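Local coordinates for sigma-C capsid protein (PDB 2VRS) that forms the trimeric fibre by which avian reovirus attaches to host cells, and induces apoptosis, at residues 85-90 and 114-119; 127-132 and 188-193; 160-165 and 173-178. All coordinates share one frame; numbering follows the deposited sequence.

Interaction 1 of 3, residues 85-90 and 114-119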
ATOM      1  N   PHE C  85     -11.130  22.356  10.418  1.00 19.30           N
ATOM      2  CA  PHE C  85     -12.541  22.625  10.701  1.00 19.36           C
ATOM      3  C   PHE C  85     -12.854  22.556  12.194  1.00 21.51           C
ATOM      4  O   PHE C  85     -12.004  22.184  13.012  1.00 19.66           O
ATOM      5  CB  PHE C  85     -13.418  21.674   9.880  1.00 18.81           C
ATOM      6  CG  PHE C  85     -13.057  20.206  10.043  1.00 16.87           C
ATOM      7  CD1 PHE C  85     -13.616  19.457  11.080  1.00 18.62           C
ATOM      8  CD2 PHE C  85     -12.189  19.578   9.145  1.00 16.27           C
ATOM      9  CE1 PHE C  85     -13.293  18.088  11.219  1.00 19.82           C
ATOM     10  CE2 PHE C  85     -11.862  18.202   9.273  1.00 19.28           C
ATOM     11  CZ  PHE C  85     -12.410  17.472  10.314  1.00 19.07           C
ATOM     12  N   ARG C  86     -14.086  22.901  12.551  1.00 18.98           N
ATOM     13  CA  ARG C  86     -14.553  22.786  13.921  1.00 19.28           C
ATOM     14  C   ARG C  86     -15.534  21.624  14.072  1.00 16.76           C
ATOM     15  O   ARG C  86     -16.368  21.376  13.190  1.00 21.26           O
ATOM     16  CB  ARG C  86     -15.180  24.125  14.360  1.00 23.46           C
ATOM     17  CG  ARG C  86     -14.167  25.287  14.302  1.00 32.42           C
ATOM     18  CD  ARG C  86     -13.264  25.270  15.519  1.00 41.62           C
ATOM     19  NE  ARG C  86     -13.731  26.170  16.579  1.00 60.21           N
ATOM     20  CZ  ARG C  86     -14.654  25.872  17.497  1.00 70.34           C
ATOM     21  NH1 ARG C  86     -15.254  24.683  17.505  1.00 71.63           N
ATOM     22  NH2 ARG C  86     -14.985  26.778  18.416  1.00 69.54           N
ATOM     23  N   TRP C  87     -15.436  20.924  15.191  1.00 17.34           N
ATOM     24  CA  TRP C  87     -16.276  19.722  15.381  1.00 17.70           C
ATOM     25  C   TRP C  87     -16.860  19.765  16.772  1.00 21.50           C
ATOM     26  O   TRP C  87     -16.112  19.865  17.762  1.00 19.99           O
ATOM     27  CB  TRP C  87     -15.401  18.460  15.251  1.00 18.87           C
ATOM     28  CG  TRP C  87     -16.119  17.238  14.841  1.00 21.26           C
ATOM     29  CD1 TRP C  87     -17.447  16.956  15.018  1.00 22.73           C
ATOM     30  CD2 TRP C  87     -15.540  16.096  14.190  1.00 18.00           C
ATOM     31  NE1 TRP C  87     -17.740  15.695  14.507  1.00 18.85           N
ATOM     32  CE2 TRP C  87     -16.586  15.163  13.975  1.00 21.34           C
ATOM     33  CE3 TRP C  87     -14.232  15.782  13.736  1.00 19.14           C
ATOM     34  CZ2 TRP C  87     -16.374  13.929  13.330  1.00 15.70           C
ATOM     35  CZ3 TRP C  87     -14.019  14.537  13.093  1.00 18.71           C
ATOM     36  CH2 TRP C  87     -15.084  13.640  12.884  1.00 21.03           C
ATOM     37  N   MET C  88     -18.191  19.724  16.873  1.00 21.14           N
ATOM     38  CA  MET C  88     -18.792  19.684  18.204  1.00 21.12           C
ATOM     39  C   MET C  88     -18.868  18.227  18.601  1.00 19.99           C
ATOM     40  O   MET C  88     -19.567  17.429  17.968  1.00 26.31           O
ATOM     41  CB  MET C  88     -20.182  20.344  18.231  1.00 24.09           C
ATOM     42  CG  MET C  88     -20.697  20.531  19.663  1.00 30.09           C
ATOM     43  SD  MET C  88     -22.492  20.768  19.674  1.00 38.09           S
ATOM     44  CE  MET C  88     -23.106  19.233  18.942  1.00 32.35           C
ATOM     45  N   ALA C  89     -18.099  17.855  19.613  1.00 16.12           N
ATOM     46  CA  ALA C  89     -18.125  16.497  20.076  1.00 18.51           C
ATOM     47  C   ALA C  89     -19.177  16.379  21.183  1.00 18.54           C
ATOM     48  O   ALA C  89     -19.323  17.277  22.015  1.00 19.67           O
ATOM     49  CB  ALA C  89     -16.773  16.133  20.654  1.00 21.74           C
ATOM     50  N   ARG C  90     -19.829  15.223  21.264  1.00 20.56           N
ATOM     51  CA  ARG C  90     -20.923  15.076  22.209  1.00 17.96           C
ATOM     52  C   ARG C  90     -20.618  14.128  23.318  1.00 20.89           C
ATOM     53  O   ARG C  90     -20.345  12.956  23.078  1.00 20.11           O
ATOM     54  CB  ARG C  90     -22.170  14.595  21.455  1.00 16.47           C
ATOM     55  CG  ARG C  90     -22.664  15.637  20.455  1.00 24.27           C
ATOM     56  CD  ARG C  90     -23.818  14.973  19.713  1.00 23.22           C
ATOM     57  NE  ARG C  90     -24.384  15.842  18.718  1.00 29.22           N
ATOM     58  CZ  ARG C  90     -25.384  16.678  18.947  1.00 48.24           C
ATOM     59  NH1 ARG C  90     -25.923  16.777  20.164  1.00 36.14           N
ATOM     60  NH2 ARG C  90     -25.826  17.427  17.947  1.00 41.10           N
ATOM     61  N   TYR C 114      -5.972  12.739  12.690  1.00 15.25           N
ATOM     62  CA  TYR C 114      -6.657  13.840  13.363  1.00 12.43           C
ATOM     63  C   TYR C 114      -5.827  14.408  14.502  1.00 14.03           C
ATOM     64  O   TYR C 114      -5.317  13.681  15.354  1.00 16.58           O
ATOM     65  CB  TYR C 114      -7.962  13.329  13.987  1.00 15.70           C
ATOM     66  CG  TYR C 114      -9.076  13.033  13.035  1.00 12.40           C
ATOM     67  CD1 TYR C 114      -9.477  13.954  12.072  1.00 15.36           C
ATOM     68  CD2 TYR C 114      -9.806  11.842  13.168  1.00 19.66           C
ATOM     69  CE1 TYR C 114     -10.589  13.686  11.209  1.00 19.42           C
ATOM     70  CE2 TYR C 114     -10.887  11.584  12.358  1.00 18.41           C
ATOM     71  CZ  TYR C 114     -11.278  12.485  11.375  1.00 20.98           C
ATOM     72  OH  TYR C 114     -12.374  12.174  10.593  1.00 18.65           O
ATOM     73  N   MET C 115      -5.725  15.740  14.532  1.00 13.11           N
ATOM     74  CA  MET C 115      -5.144  16.411  15.676  1.00 15.64           C
ATOM     75  C   MET C 115      -6.207  17.415  16.137  1.00 15.93           C
ATOM     76  O   MET C 115      -6.543  18.310  15.378  1.00 17.61           O
ATOM     77  CB  MET C 115      -3.861  17.151  15.218  1.00 19.32           C
ATOM     78  CG  MET C 115      -2.661  16.251  15.060  1.00 26.60           C
ATOM     79  SD  MET C 115      -2.556  15.222  13.544  1.00 31.38           S
ATOM     80  CE  MET C 115      -2.934  16.358  12.201  1.00 19.48           C
ATOM     81  N   MET C 116      -6.715  17.270  17.362  1.00 16.70           N
ATOM     82  CA  MET C 116      -7.817  18.142  17.845  1.00 16.63           C
ATOM     83  C   MET C 116      -7.476  18.789  19.173  1.00 15.12           C
ATOM     84  O   MET C 116      -6.837  18.173  20.049  1.00 16.59           O
ATOM     85  CB  MET C 116      -9.042  17.297  18.117  1.00 14.64           C
ATOM     86  CG  MET C 116      -9.433  16.380  16.944  1.00 14.18           C
ATOM     87  SD  MET C 116     -11.008  15.567  17.369  1.00 17.60           S
ATOM     88  CE  MET C 116     -11.127  14.319  16.116  1.00 18.58           C
ATOM     89  N   SER C 117      -7.925  20.034  19.329  1.00 17.65           N
ATOM     90  CA  SER C 117      -7.755  20.696  20.604  1.00 17.62           C
ATOM     91  C   SER C 117      -9.018  21.485  20.922  1.00 19.55           C
ATOM     92  O   SER C 117      -9.778  21.882  20.031  1.00 20.23           O
ATOM     93  CB  SER C 117      -6.520  21.608  20.595  1.00 20.06           C
ATOM     94  OG  SER C 117      -6.666  22.624  19.639  1.00 29.25           O
ATOM     95  N   SER C 118      -9.266  21.697  22.201  1.00 25.98           N
ATOM     96  CA  SER C 118     -10.516  22.367  22.492  1.00 29.20           C
ATOM     97  C   SER C 118     -10.280  23.711  23.093  1.00 32.89           C
ATOM     98  O   SER C 118      -9.322  23.927  23.820  1.00 38.29           O
ATOM     99  CB  SER C 118     -11.334  21.552  23.461  1.00 22.41           C
ATOM    100  OG  SER C 118     -10.758  21.611  24.788  1.00 32.58           O
ATOM    101  N   THR C 119     -11.243  24.582  22.839  1.00 48.96           N
ATOM    102  CA  THR C 119     -11.487  25.686  23.732  1.00 54.39           C
ATOM    103  C   THR C 119     -12.763  25.353  24.541  1.00 52.85           C
ATOM    104  O   THR C 119     -13.658  24.616  24.083  1.00 50.31           O
ATOM    105  CB  THR C 119     -11.516  27.049  22.978  1.00 58.79           C
ATOM    106  OG1 THR C 119     -11.163  28.101  23.887  1.00 62.49           O
ATOM    107  CG2 THR C 119     -12.877  27.310  22.291  1.00 59.64           C
TER
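Tyr-114 opens the contact at the N-terminal end of segment 114-119, where its ring meets Trp-87 and Phe-85 of segment 85-90. The indole presents the edge of its six-membered ring to the face of the tyrosine in an offset edge-to-face pair, with centroids 5.7 Å apart and planes at 74°. Trp-87 CZ3 does the touching, 3.8 Å from Tyr-114 CZ, and the phenol OH lies near the plane of the indole at the same edge. With chi1 at -155°, CG of Trp-87 points away from the backbone N and the benzo ring reaches the other strand. Phe-85, whose ring edge also meets Trp-87 CE3, brings CZ to 4.3 Å from Tyr-114 CE1. The indole NE1 is held by a hydrogen bond to the backbone O of Asp-134, so its polar edge is satisfied while its hydrocarbon edge is spent on the tyrosine. Met-116 follows, its chain extended beyond CG, and brings the methyl CE obliquely to within 4.2 Å of Trp-87 CE3. At the C-terminal end, Thr-119 CG2 lies 4.4 Å from Arg-86 NH2, a loose touch near solvent. No hydrogen bond joins the segments, and their axes approach to 9.0 Å at 69°. Strand 98-108 pairs with both parent strands, while Phe-133 adds another edge-to-face partner to Trp-87. Such aromatic and methionine packing between steeply crossing strands that are not paired with each other is characteristic of the interior of a beta-barrel, here that of the C-terminal domain of the sigma-C fibre.

Interaction 2 of 3, residues 127-132 and 188-193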
ATOM      1  N   ASN C 127     -15.958   8.437  36.435  1.00 27.43           N
ATOM      2  CA  ASN C 127     -14.520   8.189  36.248  1.00 28.72           C
ATOM      3  C   ASN C 127     -14.138   7.848  34.789  1.00 24.62           C
ATOM      4  O   ASN C 127     -12.960   7.699  34.461  1.00 25.27           O
ATOM      5  CB  ASN C 127     -14.019   7.119  37.215  1.00 31.25           C
ATOM      6  CG  ASN C 127     -14.668   5.766  36.980  1.00 34.92           C
ATOM      7  OD1 ASN C 127     -15.754   5.675  36.425  1.00 38.58           O
ATOM      8  ND2 ASN C 127     -14.004   4.709  37.429  1.00 43.69           N
ATOM      9  N   VAL C 128     -15.150   7.708  33.947  1.00 23.02           N
ATOM     10  CA  VAL C 128     -14.990   7.399  32.510  1.00 22.71           C
ATOM     11  C   VAL C 128     -16.045   8.219  31.771  1.00 24.14           C
ATOM     12  O   VAL C 128     -17.149   8.421  32.288  1.00 23.20           O
ATOM     13  CB  VAL C 128     -15.203   5.880  32.216  1.00 26.88           C
ATOM     14  CG1 VAL C 128     -15.185   5.615  30.721  1.00 24.84           C
ATOM     15  CG2 VAL C 128     -14.123   5.032  32.873  1.00 32.74           C
ATOM     16  N   VAL C 129     -15.718   8.704  30.575  1.00 22.06           N
ATOM     17  CA  VAL C 129     -16.663   9.448  29.761  1.00 20.17           C
ATOM     18  C   VAL C 129     -16.550   8.967  28.310  1.00 23.34           C
ATOM     19  O   VAL C 129     -15.470   8.511  27.885  1.00 22.48           O
ATOM     20  CB  VAL C 129     -16.406  10.968  29.848  1.00 21.85           C
ATOM     21  CG1 VAL C 129     -15.011  11.337  29.292  1.00 20.19           C
ATOM     22  CG2 VAL C 129     -17.496  11.774  29.146  1.00 21.60           C
ATOM     23  N   LEU C 130     -17.671   9.061  27.585  1.00 19.19           N
ATOM     24  CA  LEU C 130     -17.717   8.783  26.163  1.00 20.56           C
ATOM     25  C   LEU C 130     -17.900  10.096  25.409  1.00 24.28           C
ATOM     26  O   LEU C 130     -18.658  10.975  25.835  1.00 24.21           O
ATOM     27  CB  LEU C 130     -18.853   7.806  25.844  1.00 19.85           C
ATOM     28  CG  LEU C 130     -18.538   6.315  25.957  1.00 24.39           C
ATOM     29  CD1 LEU C 130     -18.028   5.824  27.323  1.00 20.88           C
ATOM     30  CD2 LEU C 130     -19.761   5.500  25.499  1.00 26.26           C
ATOM     31  N   LEU C 131     -17.211  10.223  24.288  1.00 17.25           N
ATOM     32  CA  LEU C 131     -17.259  11.468  23.469  1.00 16.69           C
ATOM     33  C   LEU C 131     -17.438  11.056  22.031  1.00 19.52           C
ATOM     34  O   LEU C 131     -16.630  10.322  21.474  1.00 16.40           O
ATOM     35  CB  LEU C 131     -15.957  12.245  23.623  1.00 18.31           C
ATOM     36  CG  LEU C 131     -15.986  13.725  23.267  1.00 23.40           C
ATOM     37  CD1 LEU C 131     -17.074  14.449  24.128  1.00 24.35           C
ATOM     38  CD2 LEU C 131     -14.597  14.413  23.481  1.00 21.71           C
ATOM     39  N   THR C 132     -18.515  11.549  21.445  1.00 20.75           N
ATOM     40  CA  THR C 132     -18.951  11.138  20.122  1.00 18.61           C
ATOM     41  C   THR C 132     -18.603  12.185  19.049  1.00 17.24           C
ATOM     42  O   THR C 132     -18.773  13.395  19.250  1.00 21.17           O
ATOM     43  CB  THR C 132     -20.467  10.738  20.168  1.00 16.39           C
ATOM     44  OG1 THR C 132     -20.592   9.541  20.944  1.00 21.19           O
ATOM     45  CG2 THR C 132     -20.997  10.480  18.728  1.00 18.06           C
ATOM     46  N   ILE C 188     -15.197   7.845  21.334  1.00 16.27           N
ATOM     47  CA  ILE C 188     -14.051   7.498  22.150  1.00 18.07           C
ATOM     48  C   ILE C 188     -14.441   7.379  23.629  1.00 18.30           C
ATOM     49  O   ILE C 188     -15.337   8.090  24.098  1.00 18.67           O
ATOM     50  CB  ILE C 188     -12.905   8.508  21.955  1.00 17.43           C
ATOM     51  CG1 ILE C 188     -13.262   9.874  22.523  1.00 20.49           C
ATOM     52  CG2 ILE C 188     -12.544   8.551  20.449  1.00 16.68           C
ATOM     53  CD1 ILE C 188     -12.090  10.875  22.482  1.00 20.07           C
ATOM     54  N   THR C 189     -13.756   6.486  24.338  1.00 18.20           N
ATOM     55  CA  THR C 189     -13.986   6.243  25.766  1.00 16.40           C
ATOM     56  C   THR C 189     -12.667   6.496  26.506  1.00 18.69           C
ATOM     57  O   THR C 189     -11.616   5.959  26.120  1.00 19.79           O
ATOM     58  CB  THR C 189     -14.395   4.779  25.966  1.00 22.09           C
ATOM     59  OG1 THR C 189     -15.638   4.538  25.279  1.00 22.25           O
ATOM     60  CG2 THR C 189     -14.523   4.472  27.458  1.00 20.33           C
ATOM     61  N   PHE C 190     -12.706   7.307  27.558  1.00 19.82           N
ATOM     62  CA  PHE C 190     -11.486   7.620  28.292  1.00 19.09           C
ATOM     63  C   PHE C 190     -11.708   7.977  29.762  1.00 18.18           C
ATOM     64  O   PHE C 190     -12.801   8.427  30.137  1.00 20.06           O
ATOM     65  CB  PHE C 190     -10.668   8.697  27.539  1.00 17.59           C
ATOM     66  CG  PHE C 190     -11.372  10.028  27.374  1.00 17.58           C
ATOM     67  CD1 PHE C 190     -12.130  10.308  26.239  1.00 20.10           C
ATOM     68  CD2 PHE C 190     -11.216  11.046  28.342  1.00 19.18           C
ATOM     69  CE1 PHE C 190     -12.753  11.557  26.086  1.00 23.32           C
ATOM     70  CE2 PHE C 190     -11.858  12.277  28.194  1.00 21.14           C
ATOM     71  CZ  PHE C 190     -12.604  12.541  27.063  1.00 20.82           C
ATOM     72  N   PRO C 191     -10.681   7.734  30.606  1.00 24.15           N
ATOM     73  CA  PRO C 191     -10.743   8.104  32.010  1.00 23.70           C
ATOM     74  C   PRO C 191     -10.810   9.612  32.137  1.00 22.87           C
ATOM     75  O   PRO C 191     -10.185  10.338  31.337  1.00 21.38           O
ATOM     76  CB  PRO C 191      -9.382   7.620  32.570  1.00 24.24           C
ATOM     77  CG  PRO C 191      -8.876   6.646  31.583  1.00 25.07           C
ATOM     78  CD  PRO C 191      -9.372   7.114  30.262  1.00 24.36           C
ATOM     79  N   THR C 192     -11.546  10.076  33.145  1.00 23.14           N
ATOM     80  CA  THR C 192     -11.693  11.504  33.423  1.00 24.04           C
ATOM     81  C   THR C 192     -10.720  12.051  34.482  1.00 24.42           C
ATOM     82  O   THR C 192     -10.692  13.274  34.715  1.00 24.51           O
ATOM     83  CB  THR C 192     -13.099  11.806  33.936  1.00 25.48           C
ATOM     84  OG1 THR C 192     -13.293  11.093  35.172  1.00 26.15           O
ATOM     85  CG2 THR C 192     -14.168  11.427  32.893  1.00 22.70           C
ATOM     86  N   GLY C 193      -9.935  11.168  35.103  1.00 26.74           N
ATOM     87  CA  GLY C 193      -8.904  11.584  36.062  1.00 34.89           C
ATOM     88  C   GLY C 193      -9.409  11.748  37.493  1.00 36.04           C
ATOM     89  O   GLY C 193      -8.716  12.335  38.325  1.00 38.86           O
TER
HETATM   90  O   HOH W   1     -10.530   8.333  35.985  1.00 36.29           O
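Two neighbouring antiparallel strands of the C-terminal beta-barrel domain, 128-134 and 185-191, pair here in regular register. Val-129 with Phe-190 and Leu-131 with Ile-188 are hydrogen-bonded pairs; Leu-131 N reaches Ile-188 O at 2.8 Å, in the carbonyl plane. Beyond the strand end, Thr-192 N binds Asn-127 O at 3.1 Å from above the carbonyl plane, and a water bridges that same oxygen to Gly-193 N. Inward, Val-129 CG1 lies over one face of the Phe-190 ring, 3.7 Å from its centroid, a CH-pi contact offset toward the rim. Both groups reach it by placing their first branch between backbone N and carbonyl carbon (Phe-190 chi1 62°), so valine and ring lie side by side. Leu-131 CB sits at the ring's edge, 4.1 Å from Phe-190 CE1, and Thr-192 CG2 packs 3.7 Å from Val-129 CG1. The other sheet face carries Val-128, Leu-130, Thr-189 and Pro-191: Thr-189 CG2 meets Val-128 CG1 at 3.5 Å, and its OG1 lies 3.4 Å from Leu-130 CD1. The Thr-192 hydroxyl bonds to Ser-126 O. Backbone bonds thus set the register, while apolar contacts bury the inner face against strands 159-167 and 198-210.

Interaction 3 of 3, residues 160-165 and 173-178. With ZN (zinc ion), chain P.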
ATOM      1  N   PRO C 160      -6.783   2.902  18.563  1.00 13.76           N
ATOM      2  CA  PRO C 160      -6.191   3.670  19.671  1.00 11.12           C
ATOM      3  C   PRO C 160      -6.391   5.169  19.440  1.00 13.40           C
ATOM      4  O   PRO C 160      -6.364   5.645  18.301  1.00 14.03           O
ATOM      5  CB  PRO C 160      -4.702   3.270  19.654  1.00 14.51           C
ATOM      6  CG  PRO C 160      -4.513   2.546  18.322  1.00 15.09           C
ATOM      7  CD  PRO C 160      -5.790   2.187  17.728  1.00 15.98           C
ATOM      8  N   VAL C 161      -6.578   5.874  20.540  1.00 14.02           N
ATOM      9  CA  VAL C 161      -6.796   7.308  20.521  1.00 15.09           C
ATOM     10  C   VAL C 161      -6.013   7.825  21.745  1.00 13.22           C
ATOM     11  O   VAL C 161      -6.154   7.303  22.843  1.00 17.47           O
ATOM     12  CB  VAL C 161      -8.315   7.681  20.671  1.00 14.71           C
ATOM     13  CG1 VAL C 161      -8.482   9.190  20.849  1.00 15.91           C
ATOM     14  CG2 VAL C 161      -9.192   7.171  19.499  1.00 12.65           C
ATOM     15  N   ASP C 162      -5.215   8.889  21.568  1.00 14.15           N
ATOM     16  CA  ASP C 162      -4.538   9.527  22.705  1.00 16.34           C
ATOM     17  C   ASP C 162      -5.342  10.740  23.166  1.00 17.54           C
ATOM     18  O   ASP C 162      -5.743  11.557  22.351  1.00 16.26           O
ATOM     19  CB  ASP C 162      -3.159  10.022  22.264  1.00 14.22           C
ATOM     20  CG  ASP C 162      -2.182   8.897  22.012  1.00 26.07           C
ATOM     21  OD1 ASP C 162      -2.382   7.776  22.501  1.00 24.91           O
ATOM     22  OD2 ASP C 162      -1.203   9.166  21.334  1.00 39.68           O
ATOM     23  N   VAL C 163      -5.548  10.878  24.469  1.00 15.54           N
ATOM     24  CA  VAL C 163      -6.311  11.996  24.979  1.00 17.69           C
ATOM     25  C   VAL C 163      -5.472  12.642  26.080  1.00 20.10           C
ATOM     26  O   VAL C 163      -4.742  11.946  26.811  1.00 18.95           O
ATOM     27  CB  VAL C 163      -7.672  11.508  25.527  1.00 19.56           C
ATOM     28  CG1 VAL C 163      -8.404  12.590  26.266  1.00 31.23           C
ATOM     29  CG2 VAL C 163      -8.537  11.009  24.359  1.00 19.02           C
ATOM     30  N   SER C 164      -5.582  13.965  26.180  1.00 16.23           N
ATOM     31  CA  SER C 164      -5.015  14.684  27.332  1.00 17.28           C
ATOM     32  C   SER C 164      -5.970  15.824  27.714  1.00 17.26           C
ATOM     33  O   SER C 164      -6.740  16.290  26.881  1.00 17.12           O
ATOM     34  CB  SER C 164      -3.609  15.214  26.989  1.00 19.34           C
ATOM     35  OG  SER C 164      -3.667  16.438  26.297  1.00 25.38           O
ATOM     36  N   PHE C 165      -5.966  16.221  28.984  1.00 17.39           N
ATOM     37  CA  PHE C 165      -6.794  17.375  29.381  1.00 16.52           C
ATOM     38  C   PHE C 165      -6.284  17.862  30.723  1.00 18.14           C
ATOM     39  O   PHE C 165      -5.533  17.148  31.429  1.00 19.05           O
ATOM     40  CB  PHE C 165      -8.267  16.952  29.496  1.00 15.94           C
ATOM     41  CG  PHE C 165      -8.489  15.707  30.332  1.00 19.21           C
ATOM     42  CD1 PHE C 165      -8.603  15.781  31.732  1.00 20.82           C
ATOM     43  CD2 PHE C 165      -8.550  14.454  29.724  1.00 18.53           C
ATOM     44  CE1 PHE C 165      -8.778  14.624  32.510  1.00 23.29           C
ATOM     45  CE2 PHE C 165      -8.737  13.303  30.486  1.00 22.05           C
ATOM     46  CZ  PHE C 165      -8.859  13.378  31.881  1.00 23.72           C
ATOM     47  N   ALA C 173      -3.142  12.416  30.937  1.00 23.13           N
ATOM     48  CA  ALA C 173      -3.001  11.901  29.564  1.00 20.99           C
ATOM     49  C   ALA C 173      -3.216  10.382  29.586  1.00 26.57           C
ATOM     50  O   ALA C 173      -2.710   9.689  30.487  1.00 24.45           O
ATOM     51  CB  ALA C 173      -1.633  12.262  28.998  1.00 27.22           C
ATOM     52  N   TYR C 174      -4.014   9.865  28.640  1.00 19.21           N
ATOM     53  CA  TYR C 174      -4.355   8.444  28.648  1.00 20.93           C
ATOM     54  C   TYR C 174      -4.302   7.919  27.228  1.00 19.11           C
ATOM     55  O   TYR C 174      -4.610   8.637  26.290  1.00 20.76           O
ATOM     56  CB  TYR C 174      -5.797   8.224  29.166  1.00 22.39           C
ATOM     57  CG  TYR C 174      -5.952   8.696  30.590  1.00 22.46           C
ATOM     58  CD1 TYR C 174      -5.432   7.939  31.651  1.00 27.10           C
ATOM     59  CD2 TYR C 174      -6.500   9.947  30.872  1.00 23.73           C
ATOM     60  CE1 TYR C 174      -5.513   8.387  32.969  1.00 33.97           C
ATOM     61  CE2 TYR C 174      -6.591  10.416  32.215  1.00 27.21           C
ATOM     62  CZ  TYR C 174      -6.083   9.632  33.250  1.00 31.28           C
ATOM     63  OH  TYR C 174      -6.152  10.070  34.574  1.00 33.00           O
ATOM     64  N   GLN C 175      -3.875   6.670  27.132  1.00 17.80           N
ATOM     65  CA  GLN C 175      -4.008   5.866  25.940  1.00 17.47           C
ATOM     66  C   GLN C 175      -5.422   5.369  25.976  1.00 19.46           C
ATOM     67  O   GLN C 175      -5.743   4.532  26.826  1.00 24.78           O
ATOM     68  CB  GLN C 175      -3.048   4.647  26.049  1.00 24.66           C
ATOM     69  CG  GLN C 175      -3.281   3.569  24.939  1.00 30.81           C
ATOM     70  CD  GLN C 175      -3.035   4.170  23.616  1.00 30.06           C
ATOM     71  OE1 GLN C 175      -1.885   4.435  23.263  1.00 31.60           O
ATOM     72  NE2 GLN C 175      -4.101   4.446  22.870  1.00 27.68           N
ATOM     73  N   ALA C 176      -6.276   5.826  25.052  1.00 19.57           N
ATOM     74  CA  ALA C 176      -7.682   5.422  25.047  1.00 17.96           C
ATOM     75  C   ALA C 176      -8.036   4.691  23.719  1.00 17.02           C
ATOM     76  O   ALA C 176      -7.129   4.379  22.926  1.00 16.61           O
ATOM     77  CB  ALA C 176      -8.547   6.624  25.272  1.00 19.05           C
ATOM     78  N   TYR C 177      -9.315   4.404  23.490  1.00 16.66           N
ATOM     79  CA  TYR C 177      -9.760   3.729  22.257  1.00 16.55           C
ATOM     80  C   TYR C 177     -11.036   4.377  21.739  1.00 17.28           C
ATOM     81  O   TYR C 177     -11.859   4.901  22.524  1.00 17.82           O
ATOM     82  CB  TYR C 177      -9.986   2.225  22.509  1.00 21.40           C
ATOM     83  CG  TYR C 177      -8.654   1.560  22.806  1.00 19.74           C
ATOM     84  CD1 TYR C 177      -8.112   1.573  24.116  1.00 21.62           C
ATOM     85  CD2 TYR C 177      -7.890   1.024  21.766  1.00 17.30           C
ATOM     86  CE1 TYR C 177      -6.838   1.039  24.386  1.00 26.09           C
ATOM     87  CE2 TYR C 177      -6.603   0.474  22.028  1.00 18.65           C
ATOM     88  CZ  TYR C 177      -6.103   0.497  23.334  1.00 20.81           C
ATOM     89  OH  TYR C 177      -4.846  -0.001  23.627  1.00 28.41           O
ATOM     90  N   GLY C 178     -11.201   4.319  20.431  1.00 14.14           N
ATOM     91  CA  GLY C 178     -12.438   4.689  19.764  1.00 13.67           C
ATOM     92  C   GLY C 178     -13.041   3.532  18.996  1.00 19.06           C
ATOM     93  O   GLY C 178     -12.391   2.504  18.804  1.00 16.94           O
TER
HETATM   94 ZN    ZN P1329      -4.638  11.146  35.302  0.50 27.45          ZN
HETATM   95  O   HOH W   2      -3.100   6.117  20.450  1.00 33.98           O
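A beta hairpin of the C-terminal beta-barrel domain, strands 159-167 and 170-180, forms this contact and carries Tyr-174, one of this chain's two zinc-binding residues. Val-161 pairs with Ala-176 and Val-163 with Tyr-174 through two reciprocal sets of backbone hydrogen bonds, the shortest being Ala-176 N to Val-161 O at 2.7 Å. Ala-176 O takes two donors: Val-161 N from above its carbonyl plane, and Gln-175 NE2 in that plane on a lone pair, at 3.0 Å. The bend of Gln-175 at chi2 (62°) turns its amide forward along its own strand, placing NE2 3.5 Å from Pro-160 CB. A water links NE2 to Asp-162 OD1, to which it donates at 2.7 Å. The other carboxylate oxygen, OD2, forms a salt bridge with Arg-206 of the third subunit, so this outer face adjoins the trimer interface. On the opposite face, Val-161 CG2 packs 3.6 Å from Gly-178 N. Near the hairpin's turn, Phe-165 CZ comes to the edge of the Tyr-174 ring, 3.7 Å from Tyr-174 CE2, the two side chains crossing at a slant. His-172 supplies a second zinc ligand through ND1, and Tyr-174 OH binds the zinc ion at 2.0 Å.

All three contacts lie in the curled antiparallel sheet of the C-terminal domain. Interaction 1 is the buried one, where strands that are not neighbours meet through side chains alone; interactions 2 and 3 are partly buried pairings of adjacent strands, ruled by backbone hydrogen bonds. Interactions 1 and 2 join, since strands 81-92 and 128-134 are neighbours and Ala-89 packs on Leu-131. Interactions 2 and 3 touch, with Thr-189 N 3.1 Å from Tyr-177 O, a probable hydrogen bond. Within one chain interactions 1 and 3 stay about 7 Å apart at nearest atoms, but Met-115 packs on Gln-175 of a neighbouring subunit. Interaction 3 adds zinc and an intersubunit salt bridge; no other chain touches interaction 2.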